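PDB 4M7O: iron-binding protein from Staphylococcus epidermidis, which probably binds an iron-containing ligand, such as a chelated iron complex, as a periplasmic-type solute-binding protein serving iron uptake. Local coordinates for residues A[213-225]-A[241-254]. Sequence-based numbering, arbitrary orientation.
Sequences NPDILISTEGKSK and INAVKNTRIETVDG
Asn213 OD1 accepts a hydrogen bond from the backbone N of Asn242 at 2.7 Å, the N-H...O angle of 178° and the in-plane approach marking a well-formed bond at the start of helix 242-245. It is the anti placement of CG relative to the backbone N of Asn213 (chi1 -165°) that turns the amide to this helix end. Next along, Ala243 N reaches a lone pair of Pro214 O at 3.0 Å. The Asn242 side chain lies beside Asp215; Asn242 ND2 is bonded to Asp215 OD1, though the modelled separation is doubtfully short.

Strands 216-219 and 249-251 then run parallel, 22° apart. Leu217 N donates to Arg248 O (2.9 Å), Leu217 O receives Glu250 N, and Ser219 repeats the pattern with Glu250 O and Val252 N. Past the end of strand 216-219, Lys223 O accepts Thr251 OG1's hydrogen bond (3.0 Å), while an extended Lys225 makes a weak salt bridge from NZ to Glu250 OE1 (3.3 Å).

Leu217 CG packs on Ala243 CB at 3.6 Å. Ile216 CG1 lies over one guanidinium face of Arg248, offset toward the rim; Arg248 NH1 bonds to Ile275 O. Strand 216-219, flanked by 249-251 and, through Ile216 and Ile218 backbone bonds to Phe164, by 162-168, forms a beta-alpha-beta crossover with 249-251 via helix 225-234, whose Tyr228 touches Leu217 and Thr251; helix 264-275 meets Ile218 through Leu271 and Glu250 through Asp274.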
ATOM      1  N   ASN A 213     -18.706  17.336   7.119  1.00 44.63           N
ATOM      2  CA  ASN A 213     -17.976  18.021   8.184  1.00 44.20           C
ATOM      3  C   ASN A 213     -16.958  17.157   8.943  1.00 42.77           C
ATOM      4  O   ASN A 213     -17.084  16.970  10.153  1.00 42.03           O
ATOM      5  CB  ASN A 213     -18.980  18.655   9.164  1.00 43.69           C
ATOM      6  CG  ASN A 213     -18.343  19.662  10.073  1.00 45.54           C
ATOM      7  OD1 ASN A 213     -17.169  19.989   9.923  1.00 46.20           O
ATOM      8  ND2 ASN A 213     -19.118  20.172  11.032  1.00 54.56           N
ATOM      9  N   PRO A 214     -15.930  16.644   8.243  1.00 40.22           N
ATOM     10  CA  PRO A 214     -14.912  15.807   8.896  1.00 36.02           C
ATOM     11  C   PRO A 214     -14.100  16.576   9.939  1.00 37.19           C
ATOM     12  O   PRO A 214     -14.005  17.813   9.865  1.00 38.94           O
ATOM     13  CB  PRO A 214     -13.996  15.378   7.730  1.00 33.74           C
ATOM     14  CG  PRO A 214     -14.255  16.384   6.641  1.00 42.14           C
ATOM     15  CD  PRO A 214     -15.680  16.810   6.798  1.00 40.61           C
ATOM     16  N   ASP A 215     -13.555  15.857  10.914  1.00 37.56           N
ATOM     17  CA  ASP A 215     -12.755  16.473  11.963  1.00 38.95           C
ATOM     18  C   ASP A 215     -11.290  16.515  11.542  1.00 51.64           C
ATOM     19  O   ASP A 215     -10.497  17.270  12.087  1.00 38.46           O
ATOM     20  CB  ASP A 215     -12.910  15.671  13.250  1.00 40.99           C
ATOM     21  CG  ASP A 215     -14.369  15.492  13.651  1.00 51.87           C
ATOM     22  OD1 ASP A 215     -15.091  16.511  13.796  1.00 51.68           O
ATOM     23  OD2 ASP A 215     -14.804  14.326  13.807  1.00 48.22           O
ATOM     24  N   ILE A 216     -10.928  15.694  10.563  1.00 35.31           N
ATOM     25  CA  ILE A 216      -9.547  15.602  10.113  1.00 35.54           C
ATOM     26  C   ILE A 216      -9.548  15.391   8.599  1.00 38.68           C
ATOM     27  O   ILE A 216     -10.343  14.594   8.096  1.00 40.68           O
ATOM     28  CB  ILE A 216      -8.842  14.387  10.763  1.00 40.68           C
ATOM     29  CG1 ILE A 216      -9.028  14.400  12.288  1.00 46.16           C
ATOM     30  CG2 ILE A 216      -7.369  14.339  10.381  1.00 34.37           C
ATOM     31  CD1 ILE A 216      -8.399  13.234  13.004  1.00 42.89           C
ATOM     32  N   LEU A 217      -8.688  16.111   7.875  1.00 34.42           N
ATOM     33  CA  LEU A 217      -8.488  15.864   6.438  1.00 36.43           C
ATOM     34  C   LEU A 217      -7.110  15.248   6.253  1.00 36.07           C
ATOM     35  O   LEU A 217      -6.112  15.740   6.802  1.00 37.86           O
ATOM     36  CB  LEU A 217      -8.557  17.163   5.630  1.00 37.25           C
ATOM     37  CG  LEU A 217      -9.697  18.139   5.943  1.00 37.24           C
ATOM     38  CD1 LEU A 217      -9.627  19.391   5.046  1.00 37.35           C
ATOM     39  CD2 LEU A 217     -11.036  17.451   5.739  1.00 34.65           C
ATOM     40  N   ILE A 218      -7.040  14.158   5.503  1.00 31.63           N
ATOM     41  CA  ILE A 218      -5.739  13.569   5.194  1.00 34.44           C
ATOM     42  C   ILE A 218      -5.639  13.330   3.705  1.00 30.86           C
ATOM     43  O   ILE A 218      -6.401  12.531   3.156  1.00 30.01           O
ATOM     44  CB  ILE A 218      -5.533  12.223   5.910  1.00 34.32           C
ATOM     45  CG1 ILE A 218      -5.729  12.392   7.418  1.00 33.91           C
ATOM     46  CG2 ILE A 218      -4.147  11.627   5.572  1.00 31.36           C
ATOM     47  CD1 ILE A 218      -5.395  11.173   8.216  1.00 34.92           C
ATOM     48  N   SER A 219      -4.710  14.023   3.051  1.00 32.08           N
ATOM     49  CA  SER A 219      -4.428  13.766   1.641  1.00 31.55           C
ATOM     50  C   SER A 219      -3.397  12.655   1.492  1.00 32.39           C
ATOM     51  O   SER A 219      -2.380  12.637   2.190  1.00 31.38           O
ATOM     52  CB  SER A 219      -3.887  15.016   0.965  1.00 32.20           C
ATOM     53  OG  SER A 219      -3.240  14.640  -0.239  1.00 32.31           O
ATOM     54  N   THR A 220      -3.643  11.726   0.577  1.00 32.93           N
ATOM     55  CA  THR A 220      -2.735  10.595   0.427  1.00 32.66           C
ATOM     56  C   THR A 220      -1.900  10.688  -0.834  1.00 33.84           C
ATOM     57  O   THR A 220      -1.389   9.682  -1.318  1.00 34.76           O
ATOM     58  CB  THR A 220      -3.497   9.266   0.431  1.00 32.67           C
ATOM     59  OG1 THR A 220      -4.383   9.219  -0.702  1.00 30.30           O
ATOM     60  CG2 THR A 220      -4.303   9.150   1.703  1.00 30.18           C
ATOM     61  N   GLU A 221      -1.762  11.895  -1.366  1.00 36.68           N
ATOM     62  CA  GLU A 221      -1.105  12.061  -2.657  1.00 38.65           C
ATOM     63  C   GLU A 221       0.382  12.330  -2.532  1.00 39.08           C
ATOM     64  O   GLU A 221       1.067  12.472  -3.537  1.00 41.44           O
ATOM     65  CB  GLU A 221      -1.763  13.179  -3.453  1.00 47.83           C
ATOM     66  CG  GLU A 221      -3.144  12.843  -3.934  1.00 48.73           C
ATOM     67  CD  GLU A 221      -3.667  13.867  -4.903  1.00 48.39           C
ATOM     68  OE1 GLU A 221      -4.267  14.855  -4.440  1.00 43.38           O
ATOM     69  OE2 GLU A 221      -3.471  13.693  -6.126  1.00 42.42           O
ATOM     70  N   GLY A 222       0.877  12.404  -1.301  1.00 37.07           N
ATOM     71  CA  GLY A 222       2.304  12.585  -1.074  1.00 42.22           C
ATOM     72  C   GLY A 222       2.774  14.007  -1.313  1.00 43.14           C
ATOM     73  O   GLY A 222       3.939  14.231  -1.645  1.00 39.92           O
ATOM     74  N   LYS A 223       1.864  14.964  -1.156  1.00 38.21           N
ATOM     75  CA  LYS A 223       2.190  16.377  -1.293  1.00 44.83           C
ATOM     76  C   LYS A 223       2.771  16.833   0.030  1.00 37.55           C
ATOM     77  O   LYS A 223       2.533  16.208   1.060  1.00 37.49           O
ATOM     78  CB  LYS A 223       0.928  17.206  -1.547  1.00 49.00           C
ATOM     79  CG  LYS A 223      -0.003  16.708  -2.638  1.00 54.15           C
ATOM     80  CD  LYS A 223       0.430  17.218  -4.000  1.00 65.00           C
ATOM     81  CE  LYS A 223      -0.730  17.219  -4.992  1.00 68.47           C
ATOM     82  NZ  LYS A 223      -0.231  17.418  -6.380  1.00 73.34           N
ATOM     83  N   SER A 224       3.504  17.940   0.016  1.00 34.41           N
ATOM     84  CA  SER A 224       3.984  18.533   1.252  1.00 37.41           C
ATOM     85  C   SER A 224       2.777  19.032   2.023  1.00 43.10           C
ATOM     86  O   SER A 224       1.749  19.342   1.428  1.00 41.90           O
ATOM     87  CB  SER A 224       4.909  19.705   0.952  1.00 44.54           C
ATOM     88  OG  SER A 224       4.188  20.769   0.360  1.00 45.04           O
ATOM     89  N   LYS A 225       2.891  19.098   3.341  1.00 46.94           N
ATOM     90  CA  LYS A 225       1.774  19.529   4.166  1.00 41.11           C
ATOM     91  C   LYS A 225       1.359  20.943   3.803  1.00 43.55           C
ATOM     92  O   LYS A 225       0.178  21.220   3.676  1.00 43.31           O
ATOM     93  CB  LYS A 225       2.156  19.459   5.647  1.00 43.88           C
ATOM     94  CG  LYS A 225       0.998  19.708   6.606  1.00 44.86           C
ATOM     95  CD  LYS A 225       1.497  19.632   8.051  1.00 53.92           C
ATOM     96  CE  LYS A 225       0.362  19.702   9.068  1.00 50.62           C
ATOM     97  NZ  LYS A 225       0.872  19.435  10.450  1.00 57.61           N
ATOM     98  N   ILE A 241     -15.574  23.790   7.839  1.00 56.91           N
ATOM     99  CA  ILE A 241     -15.292  22.421   8.301  1.00 50.09           C
ATOM    100  C   ILE A 241     -14.507  22.294   9.625  1.00 47.62           C
ATOM    101  O   ILE A 241     -13.533  23.026   9.831  1.00 48.10           O
ATOM    102  CB  ILE A 241     -14.550  21.656   7.178  1.00 47.01           C
ATOM    103  CG1 ILE A 241     -15.381  21.654   5.891  1.00 48.71           C
ATOM    104  CG2 ILE A 241     -14.202  20.232   7.593  1.00 43.48           C
ATOM    105  CD1 ILE A 241     -14.657  20.950   4.731  1.00 43.09           C
ATOM    106  N   ASN A 242     -14.953  21.381  10.508  1.00 52.12           N
ATOM    107  CA  ASN A 242     -14.293  21.075  11.793  1.00 48.25           C
ATOM    108  C   ASN A 242     -12.764  21.040  11.591  1.00 50.94           C
ATOM    109  O   ASN A 242     -12.021  21.795  12.212  1.00 47.91           O
ATOM    110  CB  ASN A 242     -14.725  19.683  12.324  1.00 66.26           C
ATOM    111  CG  ASN A 242     -16.095  19.664  13.057  1.00 65.36           C
ATOM    112  OD1 ASN A 242     -16.954  20.514  12.858  1.00 56.63           O
ATOM    113  ND2 ASN A 242     -16.292  18.644  13.897  1.00 71.29           N
ATOM    114  N   ALA A 243     -12.321  20.162  10.687  1.00 43.88           N
ATOM    115  CA  ALA A 243     -10.895  19.954  10.399  1.00 52.83           C
ATOM    116  C   ALA A 243     -10.117  21.225  10.075  1.00 43.07           C
ATOM    117  O   ALA A 243      -9.002  21.400  10.543  1.00 44.38           O
ATOM    118  CB  ALA A 243     -10.729  18.952   9.271  1.00 39.51           C
ATOM    119  N   VAL A 244     -10.689  22.098   9.257  1.00 49.43           N
ATOM    120  CA  VAL A 244      -9.992  23.320   8.880  1.00 52.01           C
ATOM    121  C   VAL A 244      -9.904  24.288  10.061  1.00 56.86           C
ATOM    122  O   VAL A 244      -8.859  24.900  10.273  1.00 60.39           O
ATOM    123  CB  VAL A 244     -10.637  24.002   7.660  1.00 55.87           C
ATOM    124  CG1 VAL A 244      -9.829  25.222   7.243  1.00 57.78           C
ATOM    125  CG2 VAL A 244     -10.743  23.018   6.500  1.00 52.48           C
ATOM    126  N   LYS A 245     -10.985  24.404  10.836  1.00 49.35           N
ATOM    127  CA  LYS A 245     -11.020  25.286  12.012  1.00 61.56           C
ATOM    128  C   LYS A 245     -10.036  24.849  13.104  1.00 59.38           C
ATOM    129  O   LYS A 245      -9.462  25.683  13.805  1.00 63.88           O
ATOM    130  CB  LYS A 245     -12.439  25.361  12.603  1.00 57.29           C
ATOM    131  CG  LYS A 245     -13.435  26.161  11.779  1.00 60.90           C
ATOM    132  N   ASN A 246      -9.864  23.539  13.248  1.00 53.85           N
ATOM    133  CA  ASN A 246      -8.981  22.975  14.263  1.00 56.01           C
ATOM    134  C   ASN A 246      -7.594  22.635  13.717  1.00 58.87           C
ATOM    135  O   ASN A 246      -6.772  22.054  14.429  1.00 61.35           O
ATOM    136  CB  ASN A 246      -9.617  21.727  14.886  1.00 55.03           C
ATOM    137  CG  ASN A 246     -10.919  22.035  15.603  1.00 52.53           C
ATOM    138  OD1 ASN A 246     -11.084  23.111  16.170  1.00 55.24           O
ATOM    139  ND2 ASN A 246     -11.850  21.088  15.578  1.00 58.01           N
ATOM    140  N   THR A 247      -7.343  23.002  12.460  1.00 55.85           N
ATOM    141  CA  THR A 247      -6.045  22.780  11.824  1.00 60.27           C
ATOM    142  C   THR A 247      -5.628  21.313  11.915  1.00 53.07           C
ATOM    143  O   THR A 247      -4.534  20.993  12.366  1.00 47.85           O
ATOM    144  CB  THR A 247      -4.954  23.690  12.422  1.00 67.44           C
ATOM    145  OG1 THR A 247      -5.503  24.990  12.648  1.00 75.24           O
ATOM    146  CG2 THR A 247      -3.779  23.815  11.471  1.00 72.54           C
ATOM    147  N   ARG A 248      -6.528  20.425  11.514  1.00 41.87           N
ATOM    148  CA  ARG A 248      -6.214  19.007  11.460  1.00 42.91           C
ATOM    149  C   ARG A 248      -6.158  18.637   9.989  1.00 43.59           C
ATOM    150  O   ARG A 248      -6.998  17.885   9.487  1.00 44.59           O
ATOM    151  CB  ARG A 248      -7.270  18.176  12.193  1.00 45.20           C
ATOM    152  CG  ARG A 248      -7.534  18.603  13.640  1.00 45.15           C
ATOM    153  CD  ARG A 248      -6.350  18.350  14.559  1.00 50.30           C
ATOM    154  NE  ARG A 248      -5.858  16.977  14.451  1.00 55.31           N
ATOM    155  CZ  ARG A 248      -6.426  15.920  15.030  1.00 57.99           C
ATOM    156  NH1 ARG A 248      -5.902  14.710  14.869  1.00 55.34           N
ATOM    157  NH2 ARG A 248      -7.521  16.064  15.765  1.00 61.27           N
ATOM    158  N   ILE A 249      -5.172  19.213   9.306  1.00 41.67           N
ATOM    159  CA  ILE A 249      -4.950  19.007   7.879  1.00 41.06           C
ATOM    160  C   ILE A 249      -3.597  18.335   7.720  1.00 38.01           C
ATOM    161  O   ILE A 249      -2.570  18.937   8.043  1.00 42.20           O
ATOM    162  CB  ILE A 249      -4.930  20.362   7.149  1.00 40.82           C
ATOM    163  CG1 ILE A 249      -6.262  21.082   7.324  1.00 40.37           C
ATOM    164  CG2 ILE A 249      -4.635  20.207   5.672  1.00 41.33           C
ATOM    165  CD1 ILE A 249      -6.242  22.480   6.755  1.00 39.61           C
ATOM    166  N   GLU A 250      -3.577  17.087   7.250  1.00 33.83           N
ATOM    167  CA  GLU A 250      -2.323  16.329   7.182  1.00 34.47           C
ATOM    168  C   GLU A 250      -2.133  15.702   5.807  1.00 36.09           C
ATOM    169  O   GLU A 250      -3.083  15.583   5.034  1.00 35.01           O
ATOM    170  CB  GLU A 250      -2.292  15.225   8.247  1.00 39.12           C
ATOM    171  CG  GLU A 250      -2.728  15.658   9.644  1.00 47.28           C
ATOM    172  CD  GLU A 250      -1.663  16.451  10.388  1.00 57.84           C
ATOM    173  OE1 GLU A 250      -0.483  16.415   9.978  1.00 56.97           O
ATOM    174  OE2 GLU A 250      -2.009  17.112  11.393  1.00 70.51           O
ATOM    175  N   THR A 251      -0.901  15.305   5.504  1.00 33.30           N
ATOM    176  CA  THR A 251      -0.627  14.617   4.251  1.00 39.38           C
ATOM    177  C   THR A 251       0.147  13.360   4.518  1.00 39.01           C
ATOM    178  O   THR A 251       0.944  13.289   5.453  1.00 40.36           O
ATOM    179  CB  THR A 251       0.211  15.451   3.298  1.00 42.50           C
ATOM    180  OG1 THR A 251       1.508  15.651   3.869  1.00 50.43           O
ATOM    181  CG2 THR A 251      -0.449  16.783   3.065  1.00 48.78           C
ATOM    182  N   VAL A 252      -0.066  12.372   3.668  1.00 33.42           N
ATOM    183  CA  VAL A 252       0.673  11.128   3.782  1.00 38.33           C
ATOM    184  C   VAL A 252       0.979  10.658   2.359  1.00 37.30           C
ATOM    185  O   VAL A 252       0.309  11.096   1.413  1.00 30.27           O
ATOM    186  CB  VAL A 252      -0.174  10.141   4.612  1.00 46.91           C
ATOM    187  CG1 VAL A 252      -1.167   9.360   3.735  1.00 37.09           C
ATOM    188  CG2 VAL A 252       0.702   9.256   5.431  1.00 54.33           C
ATOM    189  N   ASP A 253       2.017   9.843   2.181  1.00 33.54           N
ATOM    190  CA  ASP A 253       2.275   9.223   0.877  1.00 31.62           C
ATOM    191  C   ASP A 253       1.529   7.895   0.860  1.00 31.67           C
ATOM    192  O   ASP A 253       2.005   6.897   1.425  1.00 32.60           O
ATOM    193  CB  ASP A 253       3.774   8.986   0.653  1.00 37.63           C
ATOM    194  CG  ASP A 253       4.094   8.501  -0.768  1.00 48.14           C
ATOM    195  OD1 ASP A 253       3.325   7.693  -1.347  1.00 40.80           O
ATOM    196  OD2 ASP A 253       5.131   8.930  -1.316  1.00 61.77           O
ATOM    197  N   GLY A 254       0.370   7.889   0.205  1.00 33.26           N
ATOM    198  CA  GLY A 254      -0.571   6.788   0.297  1.00 31.59           C
ATOM    199  C   GLY A 254       0.017   5.473  -0.150  1.00 31.57           C
ATOM    200  O   GLY A 254      -0.240   4.428   0.464  1.00 31.89           O
TER